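Local atomic coordinates of D-alanyl-D-alanine carboxypeptidase (Penicillin binding protein) family protein (Francisella tularensis subsp. tularensis, PDB entry 6OSU), a protein that probably removes the terminal D-alanine from the peptide chains of cell wall precursors, as a serine carboxypeptidase of peptidoglycan synthesis. Residues M43-G48 with S185-F190. Residues are numbered along the deposited sequence; the frame is centred on the assembly and turned at random.
Sequences MDYRTG and SYIYNF
Where the first hairpin of the five-stranded antiparallel sheet turns, between strands 39-44 and 50-54, Y45 reaches out to the last turn of helix 176-189 and lies against I187 and Y188. The pair illustrates how a hairpin loop can dock an aromatic side chain on a helix. The ring passes I187 obliquely: CE1 of Y45 comes to 3.4 Å from CB of I187, while the CG2 branch of I187 sits over one face in a CH-pi contact, 4.0 Å from the ring centroid and 30° off its normal. With CG of Y45 anti to the backbone N (chi1 166°), the side chain carries its ring out from the turn toward the helix, far enough for OH to approach the helix backbone, 3.2 Å from CA of Y188. That hydroxyl also lies near the plane of the Y188 ring, at its edge, 3.7 Å from CD1 of Y188.

Behind the ring, the loop is shaped by an Asx motif. OD1 of D44 accepts hydrogen bonds from T47 N at 2.8 Å, nearly along its own C-O axis, and from T47 OG1, above the carboxylate plane. R184, one residue before 185-190, adds a second tie: its guanidinium group hydrogen-bonds the carbonyl oxygens of Y45 and R46. The contact thus joins the turn at the end of strand 39-44 to helix 176-189 within the penicillin-binding, beta-lactamase-like fold of the S11 peptidases, at its surface.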
loop_
_atom_site.group_PDB
_atom_site.type_symbol
_atom_site.label_atom_id
_atom_site.label_comp_id
_atom_site.label_asym_id
_atom_site.label_seq_id
_atom_site.Cartn_x
_atom_site.Cartn_y
_atom_site.Cartn_z
ATOM N N MET A 43 3.394 3.346 -6.243
ATOM C CA MET A 43 2.374 4.372 -6.088
ATOM C C MET A 43 2.585 5.118 -4.779
ATOM O O MET A 43 2.911 4.510 -3.755
ATOM C CB MET A 43 0.971 3.744 -6.127
ATOM C CG MET A 43 -0.138 4.633 -5.610
ATOM S SD MET A 43 -1.715 3.765 -5.498
ATOM C CE MET A 43 -2.017 3.393 -7.224
ATOM N N ASP A 44 2.407 6.436 -4.819
ATOM C CA ASP A 44 2.429 7.237 -3.603
ATOM C C ASP A 44 1.094 7.119 -2.877
ATOM O O ASP A 44 0.029 7.094 -3.499
ATOM C CB ASP A 44 2.734 8.702 -3.920
ATOM C CG ASP A 44 2.665 9.590 -2.692
ATOM O OD1 ASP A 44 1.584 10.152 -2.419
ATOM O OD2 ASP A 44 3.688 9.706 -1.982
ATOM N N TYR A 45 1.159 7.045 -1.548
ATOM C CA TYR A 45 -0.029 6.716 -0.770
ATOM C C TYR A 45 -1.002 7.887 -0.707
ATOM O O TYR A 45 -2.210 7.711 -0.904
ATOM C CB TYR A 45 0.374 6.271 0.636
ATOM C CG TYR A 45 -0.788 6.236 1.599
ATOM C CD1 TYR A 45 -1.803 5.298 1.458
ATOM C CD2 TYR A 45 -0.874 7.146 2.645
ATOM C CE1 TYR A 45 -2.872 5.269 2.329
ATOM C CE2 TYR A 45 -1.937 7.123 3.525
ATOM C CZ TYR A 45 -2.932 6.182 3.363
ATOM O OH TYR A 45 -3.992 6.158 4.235
ATOM N N ARG A 46 -0.499 9.090 -0.433
ATOM C CA ARG A 46 -1.400 10.216 -0.207
ATOM C C ARG A 46 -1.973 10.767 -1.510
ATOM O O ARG A 46 -3.138 11.177 -1.549
ATOM C CB ARG A 46 -0.679 11.313 0.576
ATOM C CG ARG A 46 -0.525 10.991 2.056
ATOM C CD ARG A 46 0.199 12.093 2.804
ATOM N NE ARG A 46 1.572 12.260 2.340
ATOM C CZ ARG A 46 2.449 13.096 2.890
ATOM N NH1 ARG A 46 2.095 13.842 3.931
ATOM N NH2 ARG A 46 3.679 13.188 2.403
ATOM N N THR A 47 -1.187 10.785 -2.584
ATOM C CA THR A 47 -1.678 11.323 -3.845
ATOM C C THR A 47 -2.301 10.266 -4.742
ATOM O O THR A 47 -3.043 10.619 -5.667
ATOM C CB THR A 47 -0.549 12.009 -4.624
ATOM O OG1 THR A 47 0.455 11.040 -4.953
ATOM C CG2 THR A 47 0.077 13.136 -3.809
ATOM N N GLY A 48 -2.020 8.988 -4.498
ATOM C CA GLY A 48 -2.387 7.954 -5.438
ATOM C C GLY A 48 -1.594 7.964 -6.725
ATOM O O GLY A 48 -1.841 7.117 -7.591
ATOM N N SER A 185 -6.259 1.387 -0.206
ATOM C CA SER A 185 -7.517 1.398 0.534
ATOM C C SER A 185 -7.346 0.788 1.923
ATOM O O SER A 185 -7.921 1.278 2.904
ATOM C CB SER A 185 -8.587 0.648 -0.260
ATOM O OG SER A 185 -9.824 0.650 0.425
ATOM N N TYR A 186 -6.551 -0.279 2.023
ATOM C CA TYR A 186 -6.327 -0.943 3.304
ATOM C C TYR A 186 -5.644 -0.008 4.297
ATOM O O TYR A 186 -6.084 0.122 5.446
ATOM C CB TYR A 186 -5.494 -2.205 3.074
ATOM C CG TYR A 186 -5.623 -3.277 4.130
ATOM C CD1 TYR A 186 -5.865 -4.596 3.770
ATOM C CD2 TYR A 186 -5.471 -2.984 5.475
ATOM C CE1 TYR A 186 -5.971 -5.587 4.722
ATOM C CE2 TYR A 186 -5.576 -3.967 6.435
ATOM C CZ TYR A 186 -5.827 -5.267 6.052
ATOM O OH TYR A 186 -5.933 -6.254 7.002
ATOM N N ILE A 187 -4.560 0.651 3.870
ATOM C CA ILE A 187 -3.858 1.597 4.737
ATOM C C ILE A 187 -4.816 2.655 5.257
ATOM O O ILE A 187 -4.769 3.044 6.430
ATOM C CB ILE A 187 -2.687 2.261 3.986
ATOM C CG1 ILE A 187 -1.850 1.233 3.241
ATOM C CG2 ILE A 187 -1.814 3.041 4.950
ATOM C CD1 ILE A 187 -1.310 0.218 4.123
ATOM N N TYR A 188 -5.693 3.143 4.385
ATOM C CA TYR A 188 -6.520 4.295 4.713
ATOM C C TYR A 188 -7.678 3.911 5.626
ATOM O O TYR A 188 -7.914 4.565 6.647
ATOM C CB TYR A 188 -7.030 4.936 3.420
ATOM C CG TYR A 188 -7.992 6.072 3.640
ATOM C CD1 TYR A 188 -7.538 7.328 4.023
ATOM C CD2 TYR A 188 -9.357 5.891 3.463
ATOM C CE1 TYR A 188 -8.420 8.372 4.226
ATOM C CE2 TYR A 188 -10.246 6.929 3.663
ATOM C CZ TYR A 188 -9.773 8.166 4.046
ATOM O OH TYR A 188 -10.658 9.198 4.247
ATOM N N ASN A 189 -8.400 2.845 5.283
ATOM C CA ASN A 189 -9.616 2.512 6.014
ATOM C C ASN A 189 -9.338 1.737 7.294
ATOM O O ASN A 189 -10.118 1.836 8.247
ATOM C CB ASN A 189 -10.565 1.717 5.114
ATOM C CG ASN A 189 -11.152 2.562 3.997
ATOM O OD1 ASN A 189 -10.779 2.416 2.831
ATOM N ND2 ASN A 189 -12.073 3.451 4.347
ATOM N N PHE A 190 -8.249 0.973 7.353
ATOM C CA PHE A 190 -7.991 0.061 8.468
ATOM C C PHE A 190 -6.559 0.207 8.966
ATOM O O PHE A 190 -5.747 -0.715 8.837
ATOM C CB PHE A 190 -8.284 -1.379 8.047
ATOM C CG PHE A 190 -9.576 -1.531 7.295
ATOM C CD1 PHE A 190 -10.780 -1.181 7.886
ATOM C CD2 PHE A 190 -9.589 -2.023 6.001
ATOM C CE1 PHE A 190 -11.971 -1.315 7.200
ATOM C CE2 PHE A 190 -10.777 -2.166 5.311
ATOM C CZ PHE A 190 -11.971 -1.809 5.911
#